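Pectate lyase/Amb allergen (Acidovorax citrulli, PDB 4HWV) probably cleaves pectate by calcium-dependent beta-elimination, as a secreted polysaccharide lyase of family 1 built on a right-handed parallel beta-helix. Local coordinates at residues H113-Q118 / W122-A127; A149-L154 / D207-W212; G220-E225 / S256-T261. One frame throughout, in Å; residues are numbered along the deposited sequence.

Contact 1: residues H113-Q118 / W122-A127; sequences HGYASQ and WSDYLA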
loop_
_atom_site.group_PDB
_atom_site.type_symbol
_atom_site.label_atom_id
_atom_site.label_comp_id
_atom_site.label_asym_id
_atom_site.label_seq_id
_atom_site.Cartn_x
_atom_site.Cartn_y
_atom_site.Cartn_z
ATOM N N HIS A 113 -30.550 -14.019 4.053
ATOM C CA HIS A 113 -29.842 -15.239 3.675
ATOM C C HIS A 113 -29.112 -15.943 4.815
ATOM O O HIS A 113 -28.587 -17.029 4.633
ATOM C CB HIS A 113 -28.908 -14.956 2.504
ATOM C CG HIS A 113 -29.630 -14.432 1.312
ATOM N ND1 HIS A 113 -30.477 -15.218 0.558
ATOM C CD2 HIS A 113 -29.695 -13.187 0.780
ATOM C CE1 HIS A 113 -31.004 -14.489 -0.409
ATOM N NE2 HIS A 113 -30.555 -13.249 -0.289
ATOM N N GLY A 114 -29.116 -15.339 5.994
ATOM C CA GLY A 114 -28.671 -16.010 7.198
ATOM C C GLY A 114 -27.174 -16.130 7.396
ATOM O O GLY A 114 -26.734 -16.879 8.259
ATOM N N TYR A 115 -26.374 -15.430 6.598
ATOM C CA TYR A 115 -24.918 -15.497 6.773
ATOM C C TYR A 115 -24.459 -14.805 8.047
ATOM O O TYR A 115 -24.767 -13.632 8.264
ATOM C CB TYR A 115 -24.183 -14.940 5.546
ATOM C CG TYR A 115 -24.215 -15.978 4.443
ATOM C CD1 TYR A 115 -23.337 -17.060 4.474
ATOM C CD2 TYR A 115 -25.148 -15.904 3.400
ATOM C CE1 TYR A 115 -23.369 -18.030 3.510
ATOM C CE2 TYR A 115 -25.197 -16.885 2.434
ATOM C CZ TYR A 115 -24.307 -17.944 2.492
ATOM O OH TYR A 115 -24.364 -18.913 1.527
ATOM N N ALA A 116 -23.717 -15.539 8.878
ATOM C CA ALA A 116 -23.278 -15.050 10.180
ATOM C C ALA A 116 -21.907 -14.390 10.113
ATOM O O ALA A 116 -21.478 -13.775 11.084
ATOM C CB ALA A 116 -23.251 -16.179 11.191
ATOM N N SER A 117 -21.238 -14.505 8.967
ATOM C CA SER A 117 -19.923 -13.909 8.780
ATOM C C SER A 117 -19.607 -13.787 7.303
ATOM O O SER A 117 -20.136 -14.540 6.470
ATOM C CB SER A 117 -18.841 -14.766 9.443
ATOM O OG SER A 117 -18.708 -16.021 8.783
ATOM N N GLN A 118 -18.707 -12.859 6.988
ATOM C CA GLN A 118 -18.107 -12.797 5.673
ATOM C C GLN A 118 -17.361 -14.108 5.361
ATOM O O GLN A 118 -17.426 -14.615 4.240
ATOM C CB GLN A 118 -17.184 -11.576 5.578
ATOM C CG GLN A 118 -16.135 -11.602 4.457
ATOM C CD GLN A 118 -16.703 -11.443 3.066
ATOM O OE1 GLN A 118 -17.880 -11.714 2.810
ATOM N NE2 GLN A 118 -15.860 -11.000 2.146
ATOM N N TRP A 122 -18.053 -16.136 1.980
ATOM C CA TRP A 122 -16.972 -16.332 1.025
ATOM C C TRP A 122 -16.692 -17.818 0.808
ATOM O O TRP A 122 -16.543 -18.259 -0.332
ATOM C CB TRP A 122 -15.729 -15.606 1.532
ATOM C CG TRP A 122 -14.518 -15.622 0.630
ATOM C CD1 TRP A 122 -13.314 -16.182 0.915
ATOM C CD2 TRP A 122 -14.388 -15.016 -0.665
ATOM N NE1 TRP A 122 -12.432 -15.958 -0.119
ATOM C CE2 TRP A 122 -13.070 -15.251 -1.102
ATOM C CE3 TRP A 122 -15.261 -14.305 -1.496
ATOM C CZ2 TRP A 122 -12.592 -14.795 -2.327
ATOM C CZ3 TRP A 122 -14.784 -13.852 -2.721
ATOM C CH2 TRP A 122 -13.465 -14.108 -3.128
ATOM N N SER A 123 -16.641 -18.601 1.890
ATOM C CA SER A 123 -16.448 -20.037 1.752
ATOM C C SER A 123 -17.547 -20.649 0.879
ATOM O O SER A 123 -17.250 -21.426 -0.039
ATOM C CB SER A 123 -16.421 -20.690 3.128
ATOM O OG SER A 123 -16.190 -22.085 3.016
ATOM N N ASP A 124 -18.810 -20.317 1.171
ATOM C CA ASP A 124 -19.935 -20.835 0.366
ATOM C C ASP A 124 -19.867 -20.372 -1.085
ATOM O O ASP A 124 -20.210 -21.116 -1.997
ATOM C CB ASP A 124 -21.283 -20.390 0.937
ATOM C CG ASP A 124 -21.763 -21.256 2.083
ATOM O OD1 ASP A 124 -20.988 -22.091 2.616
ATOM O OD2 ASP A 124 -22.939 -21.071 2.461
ATOM N N TYR A 125 -19.450 -19.130 -1.289
ATOM C CA TYR A 125 -19.382 -18.553 -2.624
ATOM C C TYR A 125 -18.356 -19.295 -3.483
ATOM O O TYR A 125 -18.642 -19.691 -4.622
ATOM C CB TYR A 125 -19.054 -17.046 -2.506
ATOM C CG TYR A 125 -19.319 -16.259 -3.763
ATOM C CD1 TYR A 125 -18.329 -16.122 -4.730
ATOM C CD2 TYR A 125 -20.554 -15.645 -3.982
ATOM C CE1 TYR A 125 -18.560 -15.398 -5.901
ATOM C CE2 TYR A 125 -20.796 -14.938 -5.138
ATOM C CZ TYR A 125 -19.797 -14.809 -6.094
ATOM O OH TYR A 125 -20.011 -14.109 -7.261
ATOM N N LEU A 126 -17.157 -19.512 -2.932
ATOM C CA LEU A 126 -16.122 -20.236 -3.660
ATOM C C LEU A 126 -16.562 -21.683 -3.926
ATOM O O LEU A 126 -16.345 -22.207 -5.012
ATOM C CB LEU A 126 -14.768 -20.202 -2.929
ATOM C CG LEU A 126 -14.201 -18.805 -2.625
ATOM C CD1 LEU A 126 -12.755 -18.919 -2.139
ATOM C CD2 LEU A 126 -14.303 -17.909 -3.843
ATOM N N ALA A 127 -17.202 -22.314 -2.940
ATOM C CA ALA A 127 -17.640 -23.703 -3.106
ATOM C C ALA A 127 -18.713 -23.824 -4.194
ATOM O O ALA A 127 -18.752 -24.801 -4.964
ATOM C CB ALA A 127 -18.158 -24.270 -1.783
#
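Tyr115 reaches over to Asp124 and donates its hydroxyl proton to the carboxylate, with Tyr115 OH 2.7 Å from Asp124 OD2. The oxygen is met through its anti lone pair, the one turned away from OD1. The carboxylate comes up at the edge of the phenol, its CG close to the ring plane, but it is twisted so that the two flat groups stand 78° apart. Asp124 OD2 also lies 3.2 Å from Tyr115 CE1, so this oxygen sits at the corner of the ring between the hydroxyl and the neighbouring CH. With CG anti to the carbonyl carbon (chi1 -77°), the Tyr115 ring points its hydroxyl at the Asp124 side chain. Nearby, Ala116 O accepts a hydrogen bond from His259 NE2 of the second subunit.

The segments join a loop to the helix that follows it. Ser117 is the N-cap of helix 118-129, its OG accepting from the backbone N of Ser120. Tyr115, two residues before the cap, meets the second turn at Asp124.

The backbone bond belongs to the helix itself: Trp122 N donates to Gln118 O at 2.8 Å with an N-H...O angle of 172°, the first-turn i to i+4 bond. The same bond brings Trp122 CB to 3.3 Å from Gln118 O.

Apolar packing adds to this. With CG anti to the backbone N, the Trp122 indole swings out from the helix, away from residues 113-118, and Leu126 CD2 lies 3.8 Å above one of its faces, toward the rim. The Tyr115 ring is buried against Pro144 and Ala147 of helix 143-159 and Val104 of helix 100-105.

Contact 2: residues A149-L154 / D207-W212; sequences ACAAEL and DDFPQW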
loop_
_atom_site.group_PDB
_atom_site.type_symbol
_atom_site.label_atom_id
_atom_site.label_comp_id
_atom_site.label_asym_id
_atom_site.label_seq_id
_atom_site.Cartn_x
_atom_site.Cartn_y
_atom_site.Cartn_z
ATOM N N ALA A 149 -24.664 -10.064 -3.355
ATOM C CA ALA A 149 -25.280 -8.888 -3.960
ATOM C C ALA A 149 -25.891 -7.962 -2.904
ATOM O O ALA A 149 -25.832 -6.743 -3.044
ATOM C CB ALA A 149 -26.318 -9.296 -5.008
ATOM N N CYS A 150 -26.473 -8.529 -1.848
ATOM C CA CYS A 150 -27.001 -7.732 -0.730
ATOM C C CYS A 150 -25.907 -6.897 -0.093
ATOM O O CYS A 150 -26.101 -5.716 0.179
ATOM C CB CYS A 150 -27.572 -8.639 0.367
ATOM S SG CYS A 150 -29.188 -9.347 0.022
ATOM N N ALA A 151 -24.776 -7.534 0.203
ATOM C CA ALA A 151 -23.687 -6.832 0.866
ATOM C C ALA A 151 -23.091 -5.775 -0.058
ATOM O O ALA A 151 -22.809 -4.663 0.375
ATOM C CB ALA A 151 -22.629 -7.827 1.342
ATOM N N ALA A 152 -22.928 -6.123 -1.326
ATOM C CA ALA A 152 -22.354 -5.200 -2.311
ATOM C C ALA A 152 -23.251 -3.997 -2.524
ATOM O O ALA A 152 -22.764 -2.896 -2.763
ATOM C CB ALA A 152 -22.123 -5.920 -3.643
ATOM N N GLU A 153 -24.565 -4.218 -2.492
ATOM C CA GLU A 153 -25.513 -3.130 -2.682
ATOM C C GLU A 153 -25.419 -2.097 -1.565
ATOM O O GLU A 153 -25.491 -0.894 -1.820
ATOM C CB GLU A 153 -26.938 -3.659 -2.786
ATOM C CG GLU A 153 -27.946 -2.555 -3.059
ATOM C CD GLU A 153 -27.764 -1.949 -4.423
ATOM O OE1 GLU A 153 -27.385 -2.673 -5.372
ATOM O OE2 GLU A 153 -27.998 -0.743 -4.550
ATOM N N LEU A 154 -25.264 -2.560 -0.325
ATOM C CA LEU A 154 -25.054 -1.638 0.791
ATOM C C LEU A 154 -23.719 -0.905 0.620
ATOM O O LEU A 154 -23.674 0.307 0.774
ATOM C CB LEU A 154 -25.137 -2.369 2.141
ATOM C CG LEU A 154 -24.915 -1.489 3.382
ATOM C CD1 LEU A 154 -25.884 -0.301 3.403
ATOM C CD2 LEU A 154 -25.042 -2.299 4.660
ATOM N N ASP A 207 -13.656 -2.667 -3.837
ATOM C CA ASP A 207 -14.923 -3.389 -3.752
ATOM C C ASP A 207 -14.676 -4.632 -2.914
ATOM O O ASP A 207 -13.911 -5.518 -3.306
ATOM C CB ASP A 207 -15.347 -3.757 -5.182
ATOM C CG ASP A 207 -16.723 -4.365 -5.273
ATOM O OD1 ASP A 207 -17.227 -4.945 -4.282
ATOM O OD2 ASP A 207 -17.314 -4.268 -6.377
ATOM N N ASP A 208 -15.313 -4.689 -1.749
ATOM C CA ASP A 208 -15.169 -5.838 -0.868
ATOM C C ASP A 208 -15.958 -7.059 -1.297
ATOM O O ASP A 208 -15.805 -8.112 -0.686
ATOM C CB ASP A 208 -15.557 -5.446 0.546
ATOM C CG ASP A 208 -14.443 -4.713 1.234
ATOM O OD1 ASP A 208 -13.389 -5.341 1.491
ATOM O OD2 ASP A 208 -14.605 -3.522 1.509
ATOM N N PHE A 209 -16.776 -6.909 -2.344
ATOM C CA PHE A 209 -17.666 -7.986 -2.791
ATOM C C PHE A 209 -17.607 -8.174 -4.305
ATOM O O PHE A 209 -18.627 -8.086 -4.991
ATOM C CB PHE A 209 -19.088 -7.720 -2.279
ATOM C CG PHE A 209 -19.148 -7.695 -0.781
ATOM C CD1 PHE A 209 -19.133 -8.895 -0.066
ATOM C CD2 PHE A 209 -19.143 -6.491 -0.082
ATOM C CE1 PHE A 209 -19.109 -8.892 1.314
ATOM C CE2 PHE A 209 -19.121 -6.490 1.308
ATOM C CZ PHE A 209 -19.102 -7.695 2.005
ATOM N N PRO A 210 -16.404 -8.451 -4.840
ATOM C CA PRO A 210 -16.312 -8.704 -6.283
ATOM C C PRO A 210 -17.148 -9.914 -6.674
ATOM O O PRO A 210 -17.328 -10.843 -5.873
ATOM C CB PRO A 210 -14.819 -8.988 -6.491
ATOM C CG PRO A 210 -14.372 -9.506 -5.171
ATOM C CD PRO A 210 -15.132 -8.726 -4.148
ATOM N N GLN A 211 -17.650 -9.899 -7.901
ATOM C CA GLN A 211 -18.489 -10.962 -8.400
ATOM C C GLN A 211 -17.677 -11.829 -9.331
ATOM O O GLN A 211 -16.936 -11.325 -10.170
ATOM C CB GLN A 211 -19.657 -10.373 -9.179
ATOM C CG GLN A 211 -20.633 -11.418 -9.725
ATOM C CD GLN A 211 -21.558 -10.814 -10.764
ATOM O OE1 GLN A 211 -21.094 -10.279 -11.779
ATOM N NE2 GLN A 211 -22.868 -10.872 -10.510
ATOM N N TRP A 212 -17.840 -13.141 -9.199
ATOM C CA TRP A 212 -17.280 -14.047 -10.192
ATOM C C TRP A 212 -18.269 -14.186 -11.352
ATOM O O TRP A 212 -19.424 -14.558 -11.143
ATOM C CB TRP A 212 -16.985 -15.418 -9.583
ATOM C CG TRP A 212 -16.534 -16.436 -10.588
ATOM C CD1 TRP A 212 -17.226 -17.543 -10.994
ATOM C CD2 TRP A 212 -15.281 -16.466 -11.302
ATOM N NE1 TRP A 212 -16.496 -18.244 -11.928
ATOM C CE2 TRP A 212 -15.296 -17.616 -12.126
ATOM C CE3 TRP A 212 -14.152 -15.632 -11.325
ATOM C CZ2 TRP A 212 -14.233 -17.943 -12.975
ATOM C CZ3 TRP A 212 -13.091 -15.960 -12.162
ATOM C CH2 TRP A 212 -13.145 -17.113 -12.987
#
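Phe209 packs against one side of helix 143-159, where Ala151 and Ala152 present small methyl groups. The contact joins this helix, which precedes the beta-helix strands 160-163 and 167-171, to the loop leading into hairpin strand 211-213. Starting at the base of the side chain, Phe209 CB lies 3.8 Å from Ala152 CB, so the two beta carbons touch where the backbones run closest. One atom further on, Phe209 CG is 4.1 Å from both Ala151 CB and the backbone N of Ala152. The torsion at this point (chi1 -62°, CG anti to the carbonyl carbon) turns the ring so that one face looks at Ala151 CB.

From there the ring spreads beneath a single methyl. Ala151 CB sits 3.5 Å above the ring plane and over its centre, and all six ring carbons are within about 4.1 Å of it. The distance shortens along the ring: CD1 and CD2 are a little further off than CE1 and CE2, and the tip, Phe209 CZ, is 3.6 Å from Ala151 CB. This is a CH-pi contact, with the methyl only 11° off the ring normal.

The loop is shaped by an Asx turn: Phe209 N donates to Asp207 OD1 at 2.8 Å, meeting that oxygen on the anti side, 28° out of the carboxylate plane. The other oxygen, Asp207 OD2, accepts from Glu225 N, while Phe209 O receives Arg148 NH1 of the same helix. Pro100 and Tyr103 of helix 100-105 also pack on the phenyl.

Between the two segments there is no hydrogen bond. Cohesion across them therefore rests on dispersion and the weak CH-pi attraction, and it depends on close fit: the short alanine side chains let the aromatic face come right up to the helix.

Contact 3: residues G220-E225 / S256-T261; sequences GRWNSE and SVWHET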
loop_
_atom_site.group_PDB
_atom_site.type_symbol
_atom_site.label_atom_id
_atom_site.label_comp_id
_atom_site.label_asym_id
_atom_site.label_seq_id
_atom_site.Cartn_x
_atom_site.Cartn_y
_atom_site.Cartn_z
ATOM N N GLY A 220 -14.068 -16.856 -17.557
ATOM C CA GLY A 220 -14.476 -16.222 -16.315
ATOM C C GLY A 220 -13.521 -15.173 -15.769
ATOM O O GLY A 220 -12.300 -15.231 -15.971
ATOM N N ARG A 221 -14.090 -14.192 -15.070
ATOM C CA ARG A 221 -13.297 -13.153 -14.421
ATOM C C ARG A 221 -13.988 -12.716 -13.160
ATOM O O ARG A 221 -15.218 -12.778 -13.059
ATOM C CB ARG A 221 -13.179 -11.903 -15.301
ATOM C CG ARG A 221 -12.434 -12.094 -16.609
ATOM C CD ARG A 221 -10.928 -12.287 -16.392
ATOM N NE ARG A 221 -10.166 -12.299 -17.643
ATOM C CZ ARG A 221 -9.923 -13.384 -18.370
ATOM N NH1 ARG A 221 -10.379 -14.564 -17.976
ATOM N NH2 ARG A 221 -9.218 -13.284 -19.498
ATOM N N TRP A 222 -13.193 -12.235 -12.205
ATOM C CA TRP A 222 -13.725 -11.469 -11.076
ATOM C C TRP A 222 -13.843 -10.013 -11.481
ATOM O O TRP A 222 -12.894 -9.452 -12.003
ATOM C CB TRP A 222 -12.768 -11.549 -9.888
ATOM C CG TRP A 222 -12.743 -12.897 -9.191
ATOM C CD1 TRP A 222 -11.849 -13.918 -9.403
ATOM C CD2 TRP A 222 -13.648 -13.364 -8.176
ATOM N NE1 TRP A 222 -12.154 -14.982 -8.586
ATOM C CE2 TRP A 222 -13.254 -14.679 -7.833
ATOM C CE3 TRP A 222 -14.755 -12.801 -7.530
ATOM C CZ2 TRP A 222 -13.889 -15.413 -6.838
ATOM C CZ3 TRP A 222 -15.406 -13.545 -6.560
ATOM C CH2 TRP A 222 -14.972 -14.843 -6.228
ATOM N N ASN A 223 -14.989 -9.402 -11.198
ATOM C CA ASN A 223 -15.188 -7.997 -11.525
ATOM C C ASN A 223 -15.684 -7.226 -10.329
ATOM O O ASN A 223 -16.489 -7.737 -9.534
ATOM C CB ASN A 223 -16.197 -7.824 -12.658
ATOM C CG ASN A 223 -15.713 -8.438 -13.965
ATOM O OD1 ASN A 223 -14.691 -8.028 -14.535
ATOM N ND2 ASN A 223 -16.457 -9.402 -14.467
ATOM N N SER A 224 -15.238 -5.972 -10.249
ATOM C CA SER A 224 -15.638 -5.036 -9.207
ATOM C C SER A 224 -16.287 -3.805 -9.815
ATOM O O SER A 224 -16.231 -3.580 -11.030
ATOM C CB SER A 224 -14.431 -4.664 -8.352
ATOM O OG SER A 224 -14.125 -5.710 -7.442
ATOM N N GLU A 225 -16.911 -3.008 -8.962
ATOM C CA GLU A 225 -17.860 -2.003 -9.419
ATOM C C GLU A 225 -17.457 -0.543 -9.226
ATOM O O GLU A 225 -18.138 0.340 -9.757
ATOM C CB GLU A 225 -19.199 -2.237 -8.710
ATOM C CG GLU A 225 -19.859 -3.556 -9.086
ATOM C CD GLU A 225 -20.280 -3.585 -10.533
ATOM O OE1 GLU A 225 -20.908 -2.593 -10.948
ATOM O OE2 GLU A 225 -19.988 -4.590 -11.245
ATOM N N SER A 256 -5.519 -15.289 -7.606
ATOM C CA SER A 256 -6.600 -16.247 -7.758
ATOM C C SER A 256 -6.798 -17.048 -6.493
ATOM O O SER A 256 -5.829 -17.417 -5.821
ATOM C CB SER A 256 -6.282 -17.227 -8.889
ATOM O OG SER A 256 -7.370 -18.128 -9.042
ATOM N N VAL A 257 -8.052 -17.353 -6.209
ATOM C CA VAL A 257 -8.400 -18.253 -5.120
ATOM C C VAL A 257 -8.852 -19.624 -5.651
ATOM O O VAL A 257 -9.247 -20.506 -4.884
ATOM C CB VAL A 257 -9.466 -17.638 -4.198
ATOM C CG1 VAL A 257 -8.879 -16.454 -3.441
ATOM C CG2 VAL A 257 -10.733 -17.243 -4.994
ATOM N N TRP A 258 -8.782 -19.812 -6.966
ATOM C CA TRP A 258 -9.056 -21.120 -7.546
ATOM C C TRP A 258 -7.781 -21.931 -7.642
ATOM O O TRP A 258 -6.700 -21.394 -7.928
ATOM C CB TRP A 258 -9.621 -20.991 -8.955
ATOM C CG TRP A 258 -10.797 -20.073 -9.160
ATOM C CD1 TRP A 258 -10.957 -19.214 -10.222
ATOM C CD2 TRP A 258 -12.001 -19.958 -8.372
ATOM N NE1 TRP A 258 -12.166 -18.572 -10.141
ATOM C CE2 TRP A 258 -12.822 -18.994 -9.013
ATOM C CE3 TRP A 258 -12.458 -20.548 -7.175
ATOM C CZ2 TRP A 258 -14.071 -18.621 -8.514
ATOM C CZ3 TRP A 258 -13.724 -20.175 -6.688
ATOM C CH2 TRP A 258 -14.503 -19.220 -7.361
ATOM N N HIS A 259 -7.905 -23.236 -7.436
ATOM C CA HIS A 259 -6.759 -24.138 -7.523
ATOM C C HIS A 259 -7.244 -25.449 -8.123
ATOM O O HIS A 259 -7.386 -26.477 -7.436
ATOM C CB HIS A 259 -6.051 -24.330 -6.170
ATOM C CG HIS A 259 -6.975 -24.592 -5.022
ATOM N ND1 HIS A 259 -7.227 -25.859 -4.545
ATOM C CD2 HIS A 259 -7.706 -23.748 -4.256
ATOM C CE1 HIS A 259 -8.068 -25.784 -3.526
ATOM N NE2 HIS A 259 -8.376 -24.516 -3.333
ATOM N N GLU A 260 -7.488 -25.389 -9.428
ATOM C CA GLU A 260 -8.006 -26.526 -10.177
ATOM C C GLU A 260 -7.806 -26.245 -11.643
ATOM O O GLU A 260 -7.597 -25.090 -12.053
ATOM C CB GLU A 260 -9.495 -26.756 -9.873
ATOM C CG GLU A 260 -10.399 -25.519 -10.106
ATOM C CD GLU A 260 -11.853 -25.784 -9.703
ATOM O OE1 GLU A 260 -12.105 -26.745 -8.936
ATOM O OE2 GLU A 260 -12.746 -25.059 -10.159
ATOM N N THR A 261 -7.837 -27.318 -12.427
ATOM C CA THR A 261 -7.822 -27.232 -13.883
ATOM C C THR A 261 -9.136 -27.767 -14.430
ATOM O O THR A 261 -9.562 -28.873 -14.087
ATOM C CB THR A 261 -6.627 -28.001 -14.463
ATOM O OG1 THR A 261 -5.420 -27.383 -13.985
ATOM C CG2 THR A 261 -6.658 -27.975 -15.988
HETATM O O HOH W 1 -9.980 -16.808 -8.346
#
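Trp222 and Trp258 meet where the second strand of a short antiparallel hairpin, 211-213 with 221-223, faces the loop before strand 261-262, among the excursions that decorate the pectate lyase beta-helix.

The aromatic contact is slid well aside. The five-membered rings have planes 25° apart, but their centroids are 5.5 Å from each other and the indoles barely overlap. They come closest at the benzo carbons, Trp222 CZ2 lying 3.6 Å from Trp258 CZ2, with the pyrrole nitrogens also near each other, Trp222 NE1 being 3.9 Å from Trp258 NE1. Trp212 meets both indoles, edge-to-face in the case of Trp258, and Leu126 of helix 118-129 also packs against both.

Aliphatic packing is slighter: Val257 CG2 comes 4.1 Å from Trp222 CZ2.

The polar links are a water bridge and an ST turn. In the turn, Trp258 N donates to Ser256 OG at 3.0 Å; the same OG is bonded to Tyr267 O. The bridging water accepts from Trp222 NE1 at 2.8 Å and from Val257 N, so one water oxygen takes both N-H groups. That oxygen lies 3.2 Å above one face of the Trp258 indole, offset toward the rim.

In the fold
From the N terminus, the chain first closes contact 1, a short-range tie between the start of helix 118-129 and the loop before it. Contact 2 then spans 52 mostly strand and loop residues, returning 207-212 to helix 143-159, and contact 3 spans 30 residues that run through core strands 229-234, 237-240 and 243-245. The three follow in series; none nests or crosses. They are nonetheless one neighbourhood: strands 211-213 and 221-223 pair through Gln211 O and Asn223 N, Tyr125 OH probably bonds to Trp212 N, and Trp122 packs on Trp222. These links fasten helix 118-129 to the hairpin; contact 2 does so for helix 143-159. Trp222 lies about 10 Å from calcium ligand Asp278, side chain to side chain.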